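Local atomic coordinates of nitrogenase molybdenum-iron protein alpha chain (Clostridium pasteurianum, PDB entry 4WES), a protein that carries the iron-molybdenum cofactor of nitrogenase, which with the beta chain and the iron protein reduces dinitrogen to ammonia at the cost of ATP. Residues G60-P65 with A184-A189; G85-K90 with G214-G219; A222-R227 with N487-G492. All blocks are in the same frame, centred on the assembly; numbering follows the deposited sequence.

Contact 1 (G60-P65 with A184-A189). With ICS (iron-sulfur-molybdenum cluster with interstitial carbon), chain F.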
loop_
_atom_site.group_PDB
_atom_site.type_symbol
_atom_site.label_atom_id
_atom_site.label_comp_id
_atom_site.label_asym_id
_atom_site.label_seq_id
_atom_site.Cartn_x
_atom_site.Cartn_y
_atom_site.Cartn_z
ATOM N N GLY A 60 -8.329 20.863 -26.212
ATOM C CA GLY A 60 -8.402 19.583 -25.540
ATOM C C GLY A 60 -8.652 18.410 -26.461
ATOM O O GLY A 60 -8.241 17.288 -26.142
ATOM N N VAL A 61 -9.328 18.660 -27.579
ATOM C CA VAL A 61 -9.816 17.611 -28.458
ATOM C C VAL A 61 -9.013 17.545 -29.757
ATOM O O VAL A 61 -8.245 16.606 -29.970
ATOM C CB VAL A 61 -11.347 17.730 -28.698
ATOM C CG1 VAL A 61 -11.810 16.746 -29.754
ATOM C CG2 VAL A 61 -12.082 17.528 -27.369
ATOM N N VAL A 62 -9.139 18.527 -30.646
ATOM C CA VAL A 62 -8.514 18.379 -31.958
ATOM C C VAL A 62 -7.008 18.572 -31.943
ATOM O O VAL A 62 -6.255 17.798 -32.562
ATOM C CB VAL A 62 -9.198 19.299 -33.001
ATOM C CG1 VAL A 62 -8.452 19.245 -34.342
ATOM C CG2 VAL A 62 -10.654 18.891 -33.181
ATOM N N MET A 63 -6.509 19.585 -31.254
ATOM C CA MET A 63 -5.100 19.971 -31.390
ATOM C C MET A 63 -4.155 19.266 -30.414
ATOM O O MET A 63 -3.042 18.885 -30.802
ATOM C CB MET A 63 -4.936 21.469 -31.243
ATOM C CG MET A 63 -5.584 22.238 -32.370
ATOM S SD MET A 63 -4.948 21.838 -34.010
ATOM C CE MET A 63 -3.213 22.209 -33.779
ATOM N N GLY A 64 -4.576 19.099 -29.157
ATOM C CA GLY A 64 -3.758 18.491 -28.135
ATOM C C GLY A 64 -3.014 17.219 -28.530
ATOM O O GLY A 64 -1.882 17.044 -28.104
ATOM N N PRO A 65 -3.663 16.321 -29.276
ATOM C CA PRO A 65 -2.965 15.085 -29.617
ATOM C C PRO A 65 -1.712 15.211 -30.467
ATOM O O PRO A 65 -0.977 14.246 -30.580
ATOM C CB PRO A 65 -4.029 14.258 -30.319
ATOM C CG PRO A 65 -5.325 14.782 -29.742
ATOM C CD PRO A 65 -5.083 16.242 -29.624
ATOM N N ALA A 184 -17.927 24.285 -31.610
ATOM C CA ALA A 184 -17.287 25.477 -32.182
ATOM C C ALA A 184 -15.767 25.341 -32.189
ATOM O O ALA A 184 -15.078 25.839 -33.093
ATOM C CB ALA A 184 -17.740 26.713 -31.443
ATOM N N GLY A 185 -15.238 24.724 -31.138
ATOM C CA GLY A 185 -13.801 24.514 -31.065
ATOM C C GLY A 185 -13.256 23.605 -32.159
ATOM O O GLY A 185 -12.169 23.832 -32.666
ATOM N N HIS A 186 -14.016 22.580 -32.534
ATOM C CA HIS A 186 -13.606 21.761 -33.658
ATOM C C HIS A 186 -13.463 22.625 -34.901
ATOM O O HIS A 186 -12.480 22.533 -35.650
ATOM C CB HIS A 186 -14.645 20.707 -34.025
ATOM C CG HIS A 186 -15.029 19.756 -32.940
ATOM N ND1 HIS A 186 -16.251 19.112 -32.973
ATOM C CD2 HIS A 186 -14.380 19.344 -31.830
ATOM C CE1 HIS A 186 -16.307 18.312 -31.928
ATOM N NE2 HIS A 186 -15.211 18.446 -31.211
ATOM N N HIS A 187 -14.479 23.458 -35.137
ATOM C CA HIS A 187 -14.507 24.256 -36.371
ATOM C C HIS A 187 -13.314 25.231 -36.382
ATOM O O HIS A 187 -12.616 25.384 -37.384
ATOM C CB HIS A 187 -15.838 24.972 -36.451
ATOM C CG HIS A 187 -16.139 25.563 -37.787
ATOM N ND1 HIS A 187 -17.410 25.923 -38.143
ATOM C CD2 HIS A 187 -15.364 25.809 -38.859
ATOM C CE1 HIS A 187 -17.419 26.392 -39.376
ATOM N NE2 HIS A 187 -16.183 26.339 -39.827
ATOM N N ILE A 188 -13.091 25.893 -35.255
ATOM C CA ILE A 188 -11.993 26.836 -35.117
ATOM C C ILE A 188 -10.660 26.119 -35.344
ATOM O O ILE A 188 -9.764 26.638 -36.055
ATOM C CB ILE A 188 -12.060 27.506 -33.724
ATOM C CG1 ILE A 188 -13.277 28.440 -33.656
ATOM C CG2 ILE A 188 -10.782 28.298 -33.424
ATOM C CD1 ILE A 188 -13.728 28.799 -32.250
ATOM N N ALA A 189 -10.472 24.929 -34.792
ATOM C CA ALA A 189 -9.255 24.188 -35.017
ATOM C C ALA A 189 -9.102 23.834 -36.487
ATOM O O ALA A 189 -8.004 23.965 -37.064
ATOM C CB ALA A 189 -9.215 22.930 -34.165
HETATM FE FE1 ICS F . -15.413 13.218 -32.314
HETATM MO MO1 ICS F . -15.348 13.031 -25.360
HETATM FE FE2 ICS F . -15.457 14.702 -30.109
HETATM FE FE3 ICS F . -13.977 12.478 -30.186
HETATM FE FE4 ICS F . -16.630 12.322 -30.185
HETATM FE FE5 ICS F . -16.630 12.274 -27.603
HETATM FE FE6 ICS F . -15.410 14.605 -27.534
HETATM FE FE7 ICS F . -14.005 12.429 -27.597
HETATM C CX ICS F . -15.387 13.115 -28.904
HETATM S S1A ICS F . -17.271 14.191 -31.359
HETATM S S1B ICS F . -17.209 14.052 -26.341
HETATM S S2A ICS F . -13.663 14.357 -31.458
HETATM S S2B ICS F . -15.430 16.440 -28.718
HETATM S S3A ICS F . -18.143 11.262 -28.935
HETATM S S3B ICS F . -13.564 14.243 -26.351
HETATM S S4A ICS F . -15.203 11.075 -31.478
HETATM S S4B ICS F . -15.224 10.964 -26.454
HETATM S S5A ICS F . -12.372 11.662 -28.862
#

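Contact 2 (G85-K90 with G214-G219). With ICS (iron-sulfur-molybdenum cluster with interstitial carbon), chain F; HCA (3-hydroxy-3-carboxy-adipic acid), chain E.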
loop_
_atom_site.group_PDB
_atom_site.type_symbol
_atom_site.label_atom_id
_atom_site.label_comp_id
_atom_site.label_asym_id
_atom_site.label_seq_id
_atom_site.Cartn_x
_atom_site.Cartn_y
_atom_site.Cartn_z
ATOM N N GLY A 85 -4.107 15.185 -19.253
ATOM C CA GLY A 85 -4.211 13.736 -19.276
ATOM C C GLY A 85 -5.583 13.117 -19.113
ATOM O O GLY A 85 -5.699 11.906 -19.217
ATOM N N GLY A 86 -6.614 13.931 -18.898
ATOM C CA GLY A 86 -7.938 13.366 -18.717
ATOM C C GLY A 86 -8.532 12.780 -19.974
ATOM O O GLY A 86 -9.369 11.887 -19.915
ATOM N N ARG A 87 -8.134 13.301 -21.134
ATOM C CA ARG A 87 -8.542 12.754 -22.431
ATOM C C ARG A 87 -7.372 11.903 -22.929
ATOM O O ARG A 87 -6.250 12.385 -23.077
ATOM C CB ARG A 87 -8.915 13.838 -23.410
ATOM C CG ARG A 87 -9.333 13.291 -24.762
ATOM C CD ARG A 87 -10.080 14.300 -25.564
ATOM N NE ARG A 87 -10.348 13.890 -26.935
ATOM C CZ ARG A 87 -9.551 14.138 -27.977
ATOM N NH1 ARG A 87 -9.931 13.806 -29.188
ATOM N NH2 ARG A 87 -8.363 14.724 -27.807
ATOM N N ARG A 88 -7.665 10.617 -23.165
ATOM C CA ARG A 88 -6.669 9.578 -23.263
ATOM C C ARG A 88 -6.131 9.327 -24.675
ATOM O O ARG A 88 -5.944 8.172 -25.069
ATOM C CB ARG A 88 -7.229 8.303 -22.653
ATOM C CG ARG A 88 -7.560 8.428 -21.168
ATOM C CD ARG A 88 -8.244 7.194 -20.632
ATOM N NE ARG A 88 -7.405 6.021 -20.829
ATOM C CZ ARG A 88 -7.594 5.014 -21.688
ATOM N NH1 ARG A 88 -6.633 4.110 -21.869
ATOM N NH2 ARG A 88 -8.707 4.894 -22.385
ATOM N N PHE A 89 -5.795 10.397 -25.401
ATOM C CA PHE A 89 -5.058 10.192 -26.640
ATOM C C PHE A 89 -3.670 9.660 -26.298
ATOM O O PHE A 89 -2.948 10.228 -25.491
ATOM C CB PHE A 89 -4.968 11.479 -27.473
ATOM C CG PHE A 89 -4.616 12.746 -26.729
ATOM C CD1 PHE A 89 -3.310 13.137 -26.552
ATOM C CD2 PHE A 89 -5.618 13.546 -26.250
ATOM C CE1 PHE A 89 -3.000 14.322 -25.892
ATOM C CE2 PHE A 89 -5.344 14.726 -25.624
ATOM C CZ PHE A 89 -4.044 15.123 -25.425
ATOM N N LYS A 90 -3.280 8.556 -26.922
ATOM C CA LYS A 90 -1.973 7.963 -26.647
ATOM C C LYS A 90 -0.946 8.416 -27.686
ATOM O O LYS A 90 -1.263 8.570 -28.866
ATOM C CB LYS A 90 -2.053 6.442 -26.570
ATOM C CG LYS A 90 -2.836 5.896 -25.373
ATOM C CD LYS A 90 -2.670 4.377 -25.260
ATOM C CE LYS A 90 -3.349 3.822 -24.021
ATOM N NZ LYS A 90 -3.182 2.372 -23.906
ATOM N N GLY A 214 -10.258 12.543 -38.053
ATOM C CA GLY A 214 -11.156 12.550 -36.904
ATOM C C GLY A 214 -11.014 11.283 -36.088
ATOM O O GLY A 214 -12.001 10.617 -35.726
ATOM N N GLU A 215 -9.777 10.960 -35.782
ATOM C CA GLU A 215 -9.423 9.805 -34.982
ATOM C C GLU A 215 -8.271 10.216 -34.079
ATOM O O GLU A 215 -7.245 10.712 -34.574
ATOM C CB GLU A 215 -9.029 8.629 -35.861
ATOM C CG GLU A 215 -8.369 7.508 -35.112
ATOM C CD GLU A 215 -9.156 6.997 -33.926
ATOM O OE1 GLU A 215 -8.527 6.709 -32.880
ATOM O OE2 GLU A 215 -10.404 6.879 -34.050
ATOM N N TYR A 216 -8.438 10.018 -32.759
ATOM C CA TYR A 216 -7.564 10.662 -31.785
ATOM C C TYR A 216 -6.767 9.684 -30.936
ATOM O O TYR A 216 -6.135 10.052 -29.972
ATOM C CB TYR A 216 -8.367 11.691 -30.988
ATOM C CG TYR A 216 -9.044 12.658 -31.923
ATOM C CD1 TYR A 216 -8.340 13.715 -32.476
ATOM C CD2 TYR A 216 -10.357 12.490 -32.293
ATOM C CE1 TYR A 216 -8.910 14.564 -33.386
ATOM C CE2 TYR A 216 -10.964 13.355 -33.196
ATOM C CZ TYR A 216 -10.244 14.396 -33.744
ATOM O OH TYR A 216 -10.817 15.267 -34.648
ATOM N N ASN A 217 -6.774 8.401 -31.342
ATOM C CA ASN A 217 -6.007 7.362 -30.657
ATOM C C ASN A 217 -6.330 7.238 -29.177
ATOM O O ASN A 217 -5.455 6.965 -28.354
ATOM C CB ASN A 217 -4.487 7.547 -30.843
ATOM C CG ASN A 217 -3.722 6.258 -30.606
ATOM O OD1 ASN A 217 -4.225 5.167 -30.892
ATOM N ND2 ASN A 217 -2.491 6.362 -30.131
ATOM N N ILE A 218 -7.615 7.391 -28.836
ATOM C CA ILE A 218 -8.011 7.199 -27.445
ATOM C C ILE A 218 -7.791 5.741 -27.069
ATOM O O ILE A 218 -8.251 4.836 -27.753
ATOM C CB ILE A 218 -9.466 7.603 -27.233
ATOM C CG1 ILE A 218 -9.752 9.045 -27.719
ATOM C CG2 ILE A 218 -9.858 7.411 -25.770
ATOM C CD1 ILE A 218 -8.828 10.127 -27.167
ATOM N N GLY A 219 -7.047 5.520 -25.994
ATOM C CA GLY A 219 -6.760 4.163 -25.558
ATOM C C GLY A 219 -6.045 3.295 -26.565
ATOM O O GLY A 219 -6.097 2.078 -26.442
HETATM FE FE1 ICS F . -15.413 13.218 -32.314
HETATM MO MO1 ICS F . -15.348 13.031 -25.360
HETATM FE FE2 ICS F . -15.457 14.702 -30.109
HETATM FE FE3 ICS F . -13.977 12.478 -30.186
HETATM FE FE4 ICS F . -16.630 12.322 -30.185
HETATM FE FE5 ICS F . -16.630 12.274 -27.603
HETATM FE FE6 ICS F . -15.410 14.605 -27.534
HETATM FE FE7 ICS F . -14.005 12.429 -27.597
HETATM C CX ICS F . -15.387 13.115 -28.904
HETATM S S1A ICS F . -17.271 14.191 -31.359
HETATM S S1B ICS F . -17.209 14.052 -26.341
HETATM S S2A ICS F . -13.663 14.357 -31.458
HETATM S S2B ICS F . -15.430 16.440 -28.718
HETATM S S3A ICS F . -18.143 11.262 -28.935
HETATM S S3B ICS F . -13.564 14.243 -26.351
HETATM S S4A ICS F . -15.203 11.075 -31.478
HETATM S S4B ICS F . -15.224 10.964 -26.454
HETATM S S5A ICS F . -12.372 11.662 -28.862
HETATM C C1 HCA E . -14.386 17.107 -23.302
HETATM C C2 HCA E . -13.512 15.872 -23.063
HETATM C C3 HCA E . -14.301 14.583 -22.844
HETATM C C4 HCA E . -14.848 14.468 -21.408
HETATM C C5 HCA E . -15.381 13.038 -21.209
HETATM C C6 HCA E . -16.360 12.768 -20.106
HETATM C C7 HCA E . -13.376 13.390 -23.088
HETATM O O1 HCA E . -15.539 16.962 -23.730
HETATM O O2 HCA E . -13.892 18.226 -23.086
HETATM O O3 HCA E . -16.238 11.683 -19.458
HETATM O O4 HCA E . -17.266 13.599 -19.874
HETATM O O5 HCA E . -13.772 12.512 -23.886
HETATM O O6 HCA E . -12.317 13.315 -22.449
HETATM O O7 HCA E . -15.403 14.519 -23.737
HETATM O O HOH W 1 -5.667 1.529 -23.073
#

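Contact 3 (A222-R227 with N487-G492)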
loop_
_atom_site.group_PDB
_atom_site.type_symbol
_atom_site.label_atom_id
_atom_site.label_comp_id
_atom_site.label_asym_id
_atom_site.label_seq_id
_atom_site.Cartn_x
_atom_site.Cartn_y
_atom_site.Cartn_z
ATOM N N ALA A 222 -6.141 4.129 -32.629
ATOM C CA ALA A 222 -5.563 4.389 -33.946
ATOM C C ALA A 222 -4.484 3.369 -34.273
ATOM O O ALA A 222 -4.366 2.894 -35.414
ATOM C CB ALA A 222 -4.988 5.776 -34.033
ATOM N N TRP A 223 -3.670 3.000 -33.274
ATOM C CA TRP A 223 -2.655 1.990 -33.510
ATOM C C TRP A 223 -3.274 0.662 -33.919
ATOM O O TRP A 223 -2.708 -0.077 -34.738
ATOM C CB TRP A 223 -1.753 1.831 -32.293
ATOM C CG TRP A 223 -0.934 3.042 -32.004
ATOM C CD1 TRP A 223 -0.380 3.906 -32.929
ATOM C CD2 TRP A 223 -0.542 3.536 -30.723
ATOM N NE1 TRP A 223 0.350 4.878 -32.297
ATOM C CE2 TRP A 223 0.269 4.681 -30.947
ATOM C CE3 TRP A 223 -0.761 3.116 -29.404
ATOM C CZ2 TRP A 223 0.792 5.419 -29.927
ATOM C CZ3 TRP A 223 -0.230 3.872 -28.370
ATOM C CH2 TRP A 223 0.557 5.000 -28.649
ATOM N N GLU A 224 -4.441 0.343 -33.369
ATOM C CA GLU A 224 -5.109 -0.904 -33.732
ATOM C C GLU A 224 -5.665 -0.848 -35.159
ATOM O O GLU A 224 -5.547 -1.843 -35.888
ATOM C CB GLU A 224 -6.183 -1.236 -32.678
ATOM C CG GLU A 224 -7.063 -2.418 -33.047
ATOM C CD GLU A 224 -6.391 -3.761 -33.278
ATOM O OE1 GLU A 224 -7.092 -4.649 -33.803
ATOM O OE2 GLU A 224 -5.191 -3.913 -32.917
ATOM N N MET A 225 -6.285 0.256 -35.556
ATOM C CA MET A 225 -6.711 0.479 -36.942
ATOM C C MET A 225 -5.528 0.300 -37.875
ATOM O O MET A 225 -5.593 -0.360 -38.925
ATOM C CB MET A 225 -7.245 1.917 -37.122
ATOM C CG MET A 225 -8.537 2.215 -36.371
ATOM S SD MET A 225 -9.084 3.931 -36.585
ATOM C CE MET A 225 -10.149 4.089 -35.165
ATOM N N ASP A 226 -4.445 1.010 -37.522
ATOM C CA ASP A 226 -3.269 1.031 -38.397
ATOM C C ASP A 226 -2.704 -0.350 -38.563
ATOM O O ASP A 226 -2.219 -0.720 -39.643
ATOM C CB ASP A 226 -2.183 1.977 -37.859
ATOM C CG ASP A 226 -2.602 3.426 -37.896
ATOM O OD1 ASP A 226 -3.691 3.743 -38.427
ATOM O OD2 ASP A 226 -1.801 4.243 -37.395
ATOM N N ARG A 227 -2.693 -1.163 -37.510
ATOM C CA ARG A 227 -2.158 -2.524 -37.591
ATOM C C ARG A 227 -2.831 -3.290 -38.725
ATOM O O ARG A 227 -2.158 -3.956 -39.540
ATOM C CB ARG A 227 -2.415 -3.232 -36.251
ATOM C CG ARG A 227 -1.868 -4.645 -36.183
ATOM C CD ARG A 227 -2.205 -5.329 -34.882
ATOM N NE ARG A 227 -3.624 -5.580 -34.724
ATOM C CZ ARG A 227 -4.306 -6.558 -35.320
ATOM N NH1 ARG A 227 -3.673 -7.435 -36.097
ATOM N NH2 ARG A 227 -5.616 -6.654 -35.180
ATOM N N ASN A 487 -9.352 1.834 -20.365
ATOM C CA ASN A 487 -9.033 0.655 -21.156
ATOM C C ASN A 487 -8.844 1.027 -22.635
ATOM O O ASN A 487 -8.915 2.181 -23.031
ATOM C CB ASN A 487 -10.167 -0.370 -21.048
ATOM C CG ASN A 487 -10.406 -0.812 -19.633
ATOM O OD1 ASN A 487 -9.479 -1.224 -18.933
ATOM N ND2 ASN A 487 -11.661 -0.686 -19.167
ATOM N N GLY A 488 -8.600 0.022 -23.453
ATOM C CA GLY A 488 -8.498 0.210 -24.884
ATOM C C GLY A 488 -7.312 -0.520 -25.479
ATOM O O GLY A 488 -6.415 -0.936 -24.751
ATOM N N PRO A 489 -7.293 -0.673 -26.785
ATOM C CA PRO A 489 -8.233 -0.077 -27.740
ATOM C C PRO A 489 -9.616 -0.703 -27.654
ATOM O O PRO A 489 -9.735 -1.890 -27.340
ATOM C CB PRO A 489 -7.584 -0.406 -29.097
ATOM C CG PRO A 489 -6.772 -1.631 -28.840
ATOM C CD PRO A 489 -6.222 -1.417 -27.473
ATOM N N TYR A 490 -10.635 0.093 -27.983
ATOM C CA TYR A 490 -11.974 -0.443 -28.213
ATOM C C TYR A 490 -12.327 -0.440 -29.705
ATOM O O TYR A 490 -13.271 -1.117 -30.075
ATOM C CB TYR A 490 -13.032 0.318 -27.420
ATOM C CG TYR A 490 -13.073 -0.023 -25.941
ATOM C CD1 TYR A 490 -12.276 -1.023 -25.338
ATOM C CD2 TYR A 490 -13.985 0.645 -25.103
ATOM C CE1 TYR A 490 -12.377 -1.320 -23.999
ATOM C CE2 TYR A 490 -14.097 0.312 -23.740
ATOM C CZ TYR A 490 -13.278 -0.693 -23.221
ATOM O OH TYR A 490 -13.343 -1.063 -21.877
ATOM N N ALA A 491 -11.535 0.252 -30.543
ATOM C CA ALA A 491 -11.692 0.159 -32.000
ATOM C C ALA A 491 -10.942 -1.040 -32.556
ATOM O O ALA A 491 -10.046 -1.586 -31.921
ATOM C CB ALA A 491 -11.172 1.457 -32.641
ATOM N N GLY A 492 -11.277 -1.372 -33.793
ATOM C CA GLY A 492 -10.611 -2.461 -34.496
ATOM C C GLY A 492 -11.008 -3.836 -33.977
ATOM O O GLY A 492 -11.844 -3.974 -33.069
#

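Contact 1 (G60-P65 with A184-A189)
Val62 lies with its two methyls over helix 182-196, CG1 on Ala189 and CG2 towards the His186 ring, and it is the centre of this small, wholly buried contact. The close side is the Val62-Ala189 pair: Val62 CG1 meets Ala189 CB at 3.8 Å. The segments come closest at Val62 and His186, whose CA atoms are 6.3 Å apart, and the small Ala189 suits this close approach. Val62 CG2 approaches His186 CD2 obliquely at 4.0 Å, the two side chains crossing at about a right angle. Met63 CG touches Ala189 CB less closely, at 4.1 Å. The more open side is that of His187, which points away from the contact, is partly exposed and stacks on Tyr268. With CG beside its own backbone N (chi1 -57°), His186 turns its ring edge in plane to the cofactor: His186 NE2 is 3.2 Å from sulfide S2B. Val61 puts both methyls against the cluster, with Val61 CG1 3.5 Å from sulfide S2A. A beta-branched hydrocarbon thus covers sulfur while an imidazole nitrogen addresses it, an arrangement that forms part of the protein wall of the nitrogenase FeMo-cofactor site.

Contact 2 (G85-K90 with G214-G219)
The FeMo-cofactor pocket is lined here by two loops that meet in a single beta bridge, Phe89 with Ile218. Gly219 N gives a hydrogen bond to Arg88 O at 3.0 Å and Lys90 N one to Asn217 O at 3.1 Å. The Asn217 amide reaches back: Asn217 ND2 lies 2.8 Å from Lys90 O, which is roughly in the amide plane although the donor stands above the carbonyl plane. With CG anti to the backbone N (chi1 180°), an extended Arg87 runs past homocitrate and along the cluster to Tyr216. Arg87 NH1 is 3.1 Å from Tyr216 CG, the guanidinium and ring planes 55° apart, and 3.3 Å from sulfide S5A; Ile218 CD1 sits above one guanidinium face, displaced toward its rim. Arg87 CB packs on homocitrate O6, and Tyr216 CE2 comes within 3.4 Å of sulfide S2A while its hydroxyl bonds to Ser265. Arg88 and Lys90 share a water; Arg88 forms a salt bridge to Glu455 and Lys90 one to Asp453, both of the beta chain. Gly219, without a side chain, lets the Arg88 guanidinium lie close to its CA. The cationic Arg87 beside sulfide and carboxylate probably steadies the negative charge of the cofactor.

Contact 3 (A222-R227 with N487-G492)
Glu224 carries most of this contact, and it does so with its hydrocarbon part: Glu224 CB lies on the ring of Pro489, 3.9 Å from Pro489 CG, and Glu224 CG comes to 3.3 Å from Ala491 O and 3.8 Å from Gly492 CA. Because Gly492 has no side chain, its CA can lie directly against that methylene, and its positive phi (73°) is one that glycine adopts easily. Alongside, Met225 CE is 3.8 Å from Ala491 CB in one of two modelled conformers, so this touch is less certain.

The carboxylate is placed by the next shell. A bend at chi2 of Glu224 (59°) brings it round to Arg227, one turn on in the same helix, while keeping it beside Gly492. Arg227 grips it side-on: Arg227 NH2 lies 2.8 Å from Glu224 OE1 and Arg227 NE 2.9 Å from Glu224 OE2, both nearly straight and both in the guanidinium plane. Arg227 NH1 has a further salt bridge to Glu319, while Glu224 OE1 also accepts the backbone N of Arg494, in the first turn of helix 492-507. From the first residue of helix 221-232, Asp221 OD1 accepts the backbone N of both Tyr490 and Ala491, holding the loop against the helix. Pro489, preceded by a cis peptide bond, presents its ring to the helix. Farther out, Tyr490 meets Phe499 edge-to-face.

Between the segments the contact is carbon packing on a proline ring, a glycine and a carbonyl oxygen, whereas its charged group works along the helix and at the start of another. A buried carboxylate shared between an arginine and the N-terminal end of helix 492-507 would probably stay ionised, and its bond to Arg494 N links helix 221-232 to the start of that helix.

All three contacts are largely buried, but contacts 1 and 2 line the FeMo-cofactor while contact 3 lies farther from the centre of the chain. Contacts 1 and 2 meet at Arg87, whose NH2 gives weak hydrogen bonds to Val61 O and Gly60 O. Contacts 2 and 3 join where Arg88 NH2 bonds to Asn487 O and Asn217 OD1 takes the backbone N of Trp223 near the start of helix 221-232, which follows strand 209-215. Contact 1 is helix on helix and mostly apolar, and touches no other chain; contact 2 pairs loops through backbone bonds and reaches beta-chain acids; contact 3 sets a helix on a loop, its Glu224-Arg227 ion pair lying within one helix and extended by Glu319.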